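Local coordinates for protein prophenoloxidase b (Marsupenaeus japonicus, PDB 3WKY) that probably acts, once activated from its zymogen form, as a type 3 copper phenoloxidase that oxidises phenols at a dicopper-oxygen centre, at residues S197-W200 / H201-S205; F222-M225 / H226-V230; A231-N234 / M235-S239; P391-F394 / R395-F399. All blocks are in the same frame, centred on the assembly; numbering follows the deposited sequence.

Contact 1 of 4, residues S197-W200 / H201-S205; sequences SFHW and HWHLS. With CUO (Cu2-o2 cluster), chain J.
The first copper of the dicopper cluster is gripped by NE2 of His199 at 2.2 Å and NE2 of His203 at 2.3 Å, with His226 from another helix as its third histidine ligand. This is the His-x-x-x-His pair of a type 3 copper site: two ligands one helical turn apart on helix 193-205, also joined by the hydrogen bond from His203 N to His199 O. The imidazoles make an edge-to-face pair with planes at 72°, the edge of His203 turned toward the face of His199. A bond from His199 ND1 to Val384 O fixes how that ring is rotated. On another side of the helix, Trp200 CG is trans to the backbone N (chi1 163°), which sets the indole where Leu204 CD1 lies over one face, 3.5 Å from the centroid of the five-membered ring. The edge of the same indole points at the face of His201, whose ND1 is bonded to Tyr121 OH. Putting an alanine at Trp200 would probably open a gap beside Leu204 and take the indole edge away from the face of His201. The methyl comes closest at the ring fusion, where Leu204 CD1 lies 3.3 Å from Trp200 CE2.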
# COMPACT_ATOMS: atom_id res chain seq x y z
N SER A 197 31.48 10.93 25.07
CA SER A 197 32.82 10.46 25.45
C SER A 197 32.77 9.22 26.33
O SER A 197 33.59 8.32 26.17
CB SER A 197 33.60 11.57 26.16
OG SER A 197 33.82 12.65 25.26
N PHE A 198 31.82 9.18 27.25
CA PHE A 198 31.61 7.99 28.08
C PHE A 198 31.33 6.77 27.20
O PHE A 198 31.85 5.68 27.43
CB PHE A 198 30.47 8.22 29.07
CG PHE A 198 29.89 6.96 29.64
CD1 PHE A 198 30.62 6.20 30.56
CD2 PHE A 198 28.62 6.53 29.27
CE1 PHE A 198 30.09 5.03 31.09
CE2 PHE A 198 28.08 5.36 29.81
CZ PHE A 198 28.81 4.61 30.71
N HIS A 199 30.51 6.96 26.18
CA HIS A 199 30.22 5.87 25.28
C HIS A 199 31.48 5.34 24.57
O HIS A 199 31.69 4.13 24.44
CB HIS A 199 29.17 6.33 24.26
CG HIS A 199 28.51 5.21 23.55
ND1 HIS A 199 28.65 5.00 22.20
CD2 HIS A 199 27.69 4.23 24.00
CE1 HIS A 199 27.96 3.94 21.85
NE2 HIS A 199 27.36 3.47 22.92
N TRP A 200 32.32 6.25 24.10
CA TRP A 200 33.63 5.89 23.54
C TRP A 200 34.46 5.10 24.57
O TRP A 200 34.97 4.01 24.28
CB TRP A 200 34.33 7.18 23.11
CG TRP A 200 35.84 7.18 22.86
CD1 TRP A 200 36.83 7.34 23.79
CD2 TRP A 200 36.50 7.15 21.58
NE1 TRP A 200 38.07 7.37 23.17
CE2 TRP A 200 37.89 7.26 21.81
CE3 TRP A 200 36.04 7.03 20.25
CZ2 TRP A 200 38.83 7.23 20.78
CZ3 TRP A 200 36.99 7.01 19.21
CH2 TRP A 200 38.37 7.11 19.49
N HIS A 201 34.58 5.65 25.77
CA HIS A 201 35.33 4.96 26.83
C HIS A 201 34.79 3.58 27.14
O HIS A 201 35.56 2.62 27.30
CB HIS A 201 35.39 5.82 28.09
CG HIS A 201 36.46 6.86 28.03
ND1 HIS A 201 37.78 6.59 28.32
CD2 HIS A 201 36.41 8.17 27.68
CE1 HIS A 201 38.49 7.70 28.17
NE2 HIS A 201 37.69 8.67 27.78
N TRP A 202 33.47 3.46 27.22
CA TRP A 202 32.89 2.17 27.54
C TRP A 202 33.31 1.12 26.52
O TRP A 202 33.72 0.01 26.86
CB TRP A 202 31.36 2.21 27.68
CG TRP A 202 30.87 0.92 28.28
CD1 TRP A 202 30.68 0.65 29.62
CD2 TRP A 202 30.63 -0.30 27.59
NE1 TRP A 202 30.30 -0.66 29.78
CE2 TRP A 202 30.26 -1.27 28.54
CE3 TRP A 202 30.68 -0.68 26.23
CZ2 TRP A 202 29.95 -2.59 28.19
CZ3 TRP A 202 30.37 -1.98 25.89
CH2 TRP A 202 30.00 -2.92 26.86
N HIS A 203 33.22 1.48 25.24
CA HIS A 203 33.50 0.50 24.21
C HIS A 203 34.98 0.23 24.02
O HIS A 203 35.35 -0.79 23.46
CB HIS A 203 32.85 0.90 22.90
CG HIS A 203 31.40 0.59 22.86
ND1 HIS A 203 30.92 -0.69 22.65
CD2 HIS A 203 30.31 1.37 23.04
CE1 HIS A 203 29.60 -0.67 22.69
NE2 HIS A 203 29.22 0.57 22.93
N LEU A 204 35.82 1.15 24.49
CA LEU A 204 37.26 0.92 24.38
C LEU A 204 37.80 0.24 25.63
O LEU A 204 38.86 -0.39 25.60
CB LEU A 204 37.99 2.22 24.03
CG LEU A 204 37.74 2.63 22.57
CD1 LEU A 204 38.31 4.00 22.27
CD2 LEU A 204 38.32 1.59 21.61
N SER A 205 37.05 0.34 26.73
CA SER A 205 37.35 -0.43 27.94
C SER A 205 36.82 -1.85 27.80
O SER A 205 37.44 -2.81 28.28
CB SER A 205 36.70 0.23 29.15
OG SER A 205 37.05 -0.45 30.35
CU1 CUO J . 27.06 1.30 22.94
CU2 CUO J . 24.98 0.18 20.22
O1 CUO J . 26.59 0.15 21.38
O2 CUO J . 26.43 1.70 20.82

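Contact 2 of 4, residues F222-M225 / H226-V230; sequences FYYM and HHNLV. With CUO (Cu2-o2 cluster), chain J.
Phe222 and His226 stand one turn apart with their rings inclined at 52°, a slanted meeting in which the CD1-CE1 side of the phenyl comes up to His226 CE1; CD1 is 3.4 Å from that atom. The imidazole is held at its edge by the main chain: ND1 donates to Phe222 O at 2.8 Å, with the oxygen almost in the ring plane, while His226 N reaches the same oxygen from the opposite face of the carbonyl. Met225 lies over one face of the imidazole. The bend at chi2 (-78°) brings SD to 4.0 Å from the centroid of the His226 ring, almost on the normal, in a sulfur-aromatic contact, and the turn at chi3 lays CE over the same face. Helix 218-239 thereby presents the third histidine of a type 3 copper site, His226 NE2 sitting 2.2 Å from the first copper, which His199 and His203 complete. With ND1 donating to a carbonyl, NE2 is left to face the metal. Away from the copper, Asn228 ND2 lies over the centre of the Tyr224 ring, the amide turned 76° from the ring plane. The same nitrogen donates to Tyr224 O at 2.9 Å in a nearly straight bond, and Asn228 N approaches that oxygen from its other face. Asn228 OD1 is hydrogen-bonded to Thr528 OG1 and Glu529 N, and Tyr224 OH also bonds to Glu529.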
# COMPACT_ATOMS: atom_id res chain seq x y z
N PHE A 222 27.58 -5.23 28.86
CA PHE A 222 27.00 -4.61 27.66
C PHE A 222 25.51 -4.36 27.88
O PHE A 222 25.03 -3.23 27.74
CB PHE A 222 27.24 -5.49 26.44
CG PHE A 222 26.51 -5.01 25.21
CD1 PHE A 222 26.93 -3.87 24.55
CD2 PHE A 222 25.40 -5.70 24.73
CE1 PHE A 222 26.26 -3.41 23.42
CE2 PHE A 222 24.73 -5.25 23.58
CZ PHE A 222 25.16 -4.12 22.94
N TYR A 223 24.78 -5.40 28.27
CA TYR A 223 23.38 -5.25 28.65
C TYR A 223 23.19 -4.16 29.70
O TYR A 223 22.35 -3.28 29.53
CB TYR A 223 22.82 -6.57 29.19
CG TYR A 223 21.74 -6.38 30.22
CD1 TYR A 223 20.49 -5.88 29.87
CD2 TYR A 223 21.97 -6.70 31.57
CE1 TYR A 223 19.48 -5.70 30.83
CE2 TYR A 223 20.97 -6.52 32.52
CZ TYR A 223 19.73 -6.03 32.15
OH TYR A 223 18.74 -5.86 33.10
N TYR A 224 23.96 -4.23 30.79
CA TYR A 224 23.68 -3.42 31.96
C TYR A 224 23.92 -1.94 31.73
O TYR A 224 23.11 -1.10 32.11
CB TYR A 224 24.52 -3.90 33.15
CG TYR A 224 24.11 -3.27 34.46
CD1 TYR A 224 22.81 -3.41 34.95
CD2 TYR A 224 25.03 -2.55 35.22
CE1 TYR A 224 22.44 -2.85 36.19
CE2 TYR A 224 24.66 -1.98 36.46
CZ TYR A 224 23.37 -2.14 36.92
OH TYR A 224 23.00 -1.58 38.14
N MET A 225 25.04 -1.60 31.09
CA MET A 225 25.32 -0.19 30.87
C MET A 225 24.25 0.38 29.93
O MET A 225 23.72 1.46 30.17
CB MET A 225 26.73 0.02 30.30
CG MET A 225 27.06 1.51 30.05
SD MET A 225 26.32 2.19 28.51
CE MET A 225 27.70 2.05 27.39
N HIS A 226 23.96 -0.34 28.85
CA HIS A 226 22.98 0.18 27.90
C HIS A 226 21.57 0.24 28.45
O HIS A 226 20.80 1.13 28.08
CB HIS A 226 23.06 -0.57 26.56
CG HIS A 226 24.34 -0.31 25.85
ND1 HIS A 226 25.48 -1.05 26.08
CD2 HIS A 226 24.67 0.64 24.95
CE1 HIS A 226 26.46 -0.57 25.34
NE2 HIS A 226 26.00 0.46 24.66
N HIS A 227 21.24 -0.70 29.33
CA HIS A 227 19.95 -0.66 30.01
C HIS A 227 19.83 0.63 30.81
O HIS A 227 18.80 1.29 30.79
CB HIS A 227 19.79 -1.84 30.98
CG HIS A 227 18.62 -1.67 31.89
ND1 HIS A 227 17.32 -1.76 31.44
CD2 HIS A 227 18.55 -1.32 33.20
CE1 HIS A 227 16.49 -1.52 32.44
NE2 HIS A 227 17.21 -1.25 33.52
N ASN A 228 20.89 0.97 31.52
CA ASN A 228 20.90 2.18 32.32
C ASN A 228 20.88 3.44 31.46
O ASN A 228 20.22 4.42 31.80
CB ASN A 228 22.11 2.16 33.26
CG ASN A 228 21.82 1.40 34.53
OD1 ASN A 228 21.34 1.99 35.49
ND2 ASN A 228 22.08 0.08 34.53
N LEU A 229 21.59 3.39 30.34
CA LEU A 229 21.59 4.48 29.38
C LEU A 229 20.18 4.74 28.80
O LEU A 229 19.72 5.88 28.75
CB LEU A 229 22.61 4.16 28.27
CG LEU A 229 22.80 5.10 27.08
CD1 LEU A 229 23.01 6.54 27.53
CD2 LEU A 229 23.99 4.60 26.29
N VAL A 230 19.51 3.68 28.37
CA VAL A 230 18.12 3.78 27.89
C VAL A 230 17.15 4.24 28.99
O VAL A 230 16.30 5.11 28.75
CB VAL A 230 17.65 2.43 27.30
CG1 VAL A 230 16.14 2.49 26.97
CG2 VAL A 230 18.47 2.10 26.04
CU1 CUO J . 27.06 1.30 22.94
CU2 CUO J . 24.98 0.18 20.22
O1 CUO J . 26.59 0.15 21.38
O2 CUO J . 26.43 1.70 20.82

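Contact 3 of 4, residues A231-N234 / M235-S239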
# COMPACT_ATOMS: atom_id res chain seq x y z
N ALA A 231 17.28 3.68 30.19
CA ALA A 231 16.38 4.05 31.29
C ALA A 231 16.50 5.54 31.60
O ALA A 231 15.50 6.23 31.75
CB ALA A 231 16.68 3.22 32.53
N ARG A 232 17.73 6.03 31.70
CA ARG A 232 17.94 7.44 32.03
C ARG A 232 17.47 8.36 30.91
O ARG A 232 16.94 9.44 31.17
CB ARG A 232 19.40 7.71 32.43
CG ARG A 232 19.67 7.26 33.89
CD ARG A 232 21.15 7.23 34.21
NE ARG A 232 21.34 6.86 35.62
CZ ARG A 232 21.42 7.73 36.62
NH1 ARG A 232 21.34 9.04 36.38
NH2 ARG A 232 21.57 7.29 37.87
N TYR A 233 17.62 7.92 29.68
CA TYR A 233 17.10 8.68 28.56
C TYR A 233 15.59 8.84 28.70
O TYR A 233 15.06 9.94 28.52
CB TYR A 233 17.41 7.94 27.27
CG TYR A 233 16.96 8.62 26.00
CD1 TYR A 233 17.45 9.87 25.62
CD2 TYR A 233 16.08 7.97 25.13
CE1 TYR A 233 17.06 10.47 24.41
CE2 TYR A 233 15.68 8.56 23.92
CZ TYR A 233 16.18 9.80 23.57
OH TYR A 233 15.80 10.38 22.37
N ASN A 234 14.90 7.75 29.01
CA ASN A 234 13.46 7.83 29.21
C ASN A 234 13.06 8.75 30.35
O ASN A 234 12.02 9.39 30.30
CB ASN A 234 12.85 6.45 29.41
CG ASN A 234 12.50 5.76 28.11
OD1 ASN A 234 12.26 6.43 27.08
ND2 ASN A 234 12.44 4.43 28.14
N MET A 235 13.87 8.80 31.41
CA MET A 235 13.54 9.71 32.50
C MET A 235 13.67 11.14 32.04
O MET A 235 12.90 12.02 32.45
CB MET A 235 14.43 9.44 33.71
CG MET A 235 14.32 8.01 34.18
SD MET A 235 15.19 7.69 35.73
CE MET A 235 15.33 5.93 35.54
N GLU A 236 14.63 11.39 31.16
CA GLU A 236 14.79 12.70 30.59
C GLU A 236 13.58 13.02 29.68
O GLU A 236 13.05 14.14 29.69
CB GLU A 236 16.12 12.76 29.82
CG GLU A 236 16.78 14.10 29.77
CD GLU A 236 17.38 14.57 31.10
OE1 GLU A 236 17.39 13.83 32.12
OE2 GLU A 236 17.85 15.72 31.10
N ARG A 237 13.14 12.03 28.90
CA ARG A 237 11.98 12.24 28.02
C ARG A 237 10.72 12.57 28.83
O ARG A 237 9.99 13.52 28.53
CB ARG A 237 11.74 11.02 27.11
CG ARG A 237 12.91 10.75 26.13
CD ARG A 237 12.66 9.50 25.28
NE ARG A 237 11.58 9.71 24.32
CZ ARG A 237 11.73 10.27 23.12
NH1 ARG A 237 12.92 10.70 22.71
NH2 ARG A 237 10.67 10.42 22.32
N LEU A 238 10.46 11.79 29.88
CA LEU A 238 9.32 12.07 30.75
C LEU A 238 9.41 13.47 31.36
O LEU A 238 8.40 14.18 31.47
CB LEU A 238 9.17 11.00 31.85
CG LEU A 238 8.76 9.60 31.35
CD1 LEU A 238 8.91 8.54 32.45
CD2 LEU A 238 7.32 9.60 30.83
N SER A 239 10.63 13.89 31.72
CA SER A 239 10.85 15.24 32.26
C SER A 239 10.46 16.32 31.27
O SER A 239 10.19 17.46 31.66
CB SER A 239 12.31 15.45 32.66
OG SER A 239 12.71 14.55 33.68
O HOH W 1 17.90 11.16 33.05
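A water ties Arg232 to Glu236 one turn on, giving one hydrogen to Arg232 O at 2.7 Å and the other to Glu236 OE1 at 2.9 Å. The carboxylate has further partners in Arg582 N at OE1 and Tyr188 OH at OE2. Further along, Ser239 OG donates to Met235 O at 2.8 Å, and Ser239 N meets that oxygen from the opposite face, so a single carbonyl takes both hydrogens. Arg237 leans back over Tyr233: CG rides above the ring centre, 4.2 Å from the centroid, and CD lies 3.4 Å from Tyr233 CE2. Beyond it the bend at chi3 (69°) turns the guanidinium aside, to a salt bridge with Glu183 and a bond from NE to Lys243 O. A leucine in place of Tyr233 would probably leave Arg190, which bonds to the phenol oxygen, without that partner and take away the flat surface under Arg237. Asn234 OD1 packs beside Arg237 CD while accepting from Val245 N. These late turns of helix 218-239 lie where the copper domain meets the immunoglobulin-like domain: Met235 packs on Phe590 of strand 588-598 and on Pro509 of strand 501-509, and Arg232 and Glu236 rest against Trp189 of helix 187-190.

Contact 4 of 4, residues P391-F394 / R395-F399; sequences PVFF and RWHKF. With CUO (Cu2-o2 cluster), chain J.
Phe393 brings a bare phenyl edge right up to the bound oxygen: its CE1 is 3.2 Å from O2 of the cluster, which lies near the ring plane. The same ring offers a face to His397 one turn later, and the imidazole meets it at a slant, with planes at 32° and CD2 of His397 3.4 Å from Phe393 CZ. The phenyl reaches that far because its CG is trans to the backbone N (chi1 178°), sending it alongside the next turn. His397 NE2 lies 2.2 Å from the second copper, whose other protein ligands are His357 and His361, so this turn of helix 391-409 supplies the last histidine of the type 3 copper site. Phe393 thus packs on that ligand and sets a carbon edge beside the bound oxygen. The backbone joins the pair as well, His397 N donating to Phe393 O at 2.8 Å. The bond from Arg395 N to Pro391 O is weak, whereas the next one, from Trp396 N to Val392 O, is short at 2.8 Å. Phe393 CD2 also lies over the centre of the neighbouring Phe394 ring. Among its neighbours, helix 391-409 sends Phe393 and Phe394 against Leu229 of helix 218-239, sets Val392 and Trp396 on Leu364 of helix 356-365, and lets Phe394 reach Trp189 of helix 187-190.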
# COMPACT_ATOMS: atom_id res chain seq x y z
N PRO A 391 18.73 10.27 17.62
CA PRO A 391 17.58 9.68 18.32
C PRO A 391 17.39 8.19 18.02
O PRO A 391 16.89 7.45 18.88
CB PRO A 391 16.38 10.50 17.81
CG PRO A 391 16.89 11.17 16.51
CD PRO A 391 18.34 11.45 16.81
N VAL A 392 17.79 7.74 16.84
CA VAL A 392 17.61 6.33 16.51
C VAL A 392 18.53 5.43 17.34
O VAL A 392 18.26 4.23 17.47
CB VAL A 392 17.77 6.03 15.00
CG1 VAL A 392 19.25 5.81 14.63
CG2 VAL A 392 16.95 4.81 14.63
N PHE A 393 19.59 5.99 17.92
CA PHE A 393 20.41 5.21 18.85
C PHE A 393 19.54 4.58 19.93
O PHE A 393 19.69 3.40 20.30
CB PHE A 393 21.46 6.10 19.53
CG PHE A 393 22.30 5.36 20.54
CD1 PHE A 393 23.45 4.70 20.15
CD2 PHE A 393 21.91 5.31 21.88
CE1 PHE A 393 24.22 3.99 21.09
CE2 PHE A 393 22.66 4.61 22.83
CZ PHE A 393 23.82 3.94 22.43
N PHE A 394 18.63 5.39 20.46
CA PHE A 394 17.83 4.93 21.58
C PHE A 394 16.68 4.03 21.15
O PHE A 394 16.23 3.18 21.90
CB PHE A 394 17.38 6.11 22.44
CG PHE A 394 18.53 6.77 23.15
CD1 PHE A 394 18.92 6.33 24.42
CD2 PHE A 394 19.25 7.79 22.54
CE1 PHE A 394 20.01 6.91 25.07
CE2 PHE A 394 20.34 8.38 23.18
CZ PHE A 394 20.71 7.94 24.46
N ARG A 395 16.22 4.19 19.91
CA ARG A 395 15.25 3.24 19.39
C ARG A 395 15.92 1.88 19.17
O ARG A 395 15.33 0.84 19.45
CB ARG A 395 14.63 3.76 18.08
CG ARG A 395 13.85 5.09 18.25
CD ARG A 395 12.80 5.26 17.12
NE ARG A 395 11.86 4.13 17.14
CZ ARG A 395 11.15 3.70 16.10
NH1 ARG A 395 11.26 4.31 14.92
NH2 ARG A 395 10.34 2.66 16.24
N TRP A 396 17.16 1.90 18.67
CA TRP A 396 17.90 0.66 18.47
C TRP A 396 18.20 0.01 19.82
O TRP A 396 18.03 -1.20 19.99
CB TRP A 396 19.19 0.94 17.69
CG TRP A 396 19.93 -0.31 17.32
CD1 TRP A 396 21.20 -0.66 17.71
CD2 TRP A 396 19.46 -1.39 16.49
NE1 TRP A 396 21.55 -1.88 17.17
CE2 TRP A 396 20.50 -2.35 16.42
CE3 TRP A 396 18.26 -1.63 15.79
CZ2 TRP A 396 20.37 -3.56 15.71
CZ3 TRP A 396 18.14 -2.83 15.06
CH2 TRP A 396 19.19 -3.77 15.02
N HIS A 397 18.61 0.81 20.79
CA HIS A 397 18.91 0.24 22.10
C HIS A 397 17.71 -0.14 22.94
O HIS A 397 17.83 -0.99 23.82
CB HIS A 397 19.94 1.08 22.87
CG HIS A 397 21.32 0.69 22.51
ND1 HIS A 397 21.93 -0.43 23.04
CD2 HIS A 397 22.14 1.14 21.53
CE1 HIS A 397 23.10 -0.60 22.46
NE2 HIS A 397 23.25 0.33 21.54
N LYS A 398 16.57 0.47 22.66
CA LYS A 398 15.34 -0.02 23.28
C LYS A 398 15.02 -1.42 22.71
O LYS A 398 14.61 -2.30 23.46
CB LYS A 398 14.17 0.95 23.08
CG LYS A 398 12.87 0.48 23.76
CD LYS A 398 12.98 0.55 25.31
CE LYS A 398 11.71 0.01 25.94
NZ LYS A 398 11.64 0.31 27.41
N PHE A 399 15.22 -1.63 21.41
CA PHE A 399 15.07 -2.98 20.86
C PHE A 399 16.02 -3.95 21.55
O PHE A 399 15.63 -5.05 21.98
CB PHE A 399 15.32 -2.99 19.34
CG PHE A 399 15.75 -4.35 18.81
CD1 PHE A 399 14.88 -5.43 18.85
CD2 PHE A 399 17.02 -4.53 18.28
CE1 PHE A 399 15.28 -6.69 18.38
CE2 PHE A 399 17.42 -5.76 17.80
CZ PHE A 399 16.56 -6.85 17.85
CU1 CUO J . 27.06 1.30 22.94
CU2 CUO J . 24.98 0.18 20.22
O1 CUO J . 26.59 0.15 21.38
O2 CUO J . 26.43 1.70 20.82

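Overall arrangement
All four contacts are helical turns of the copper domain, and none touches another subunit. Contacts 1 and 2 are wholly buried; contacts 3 and 4 are mostly so, with a few partly exposed residues. Contacts 1, 2 and 4 each supply ligands to the cluster: the first two share the first copper from helices 193-205 and 218-239, while contact 4 serves the second copper. The two halves of the site meet where His226 stacks on His397, and Phe393 reaches His199 edge-to-face. Contact 3 continues the helix of contact 2 away from the metals, its centre 14 Å from that of contact 2. Aromatic rings and metal ligation there give way to charges, amides and a water, although Tyr233 still stacks on Phe394 of contact 4.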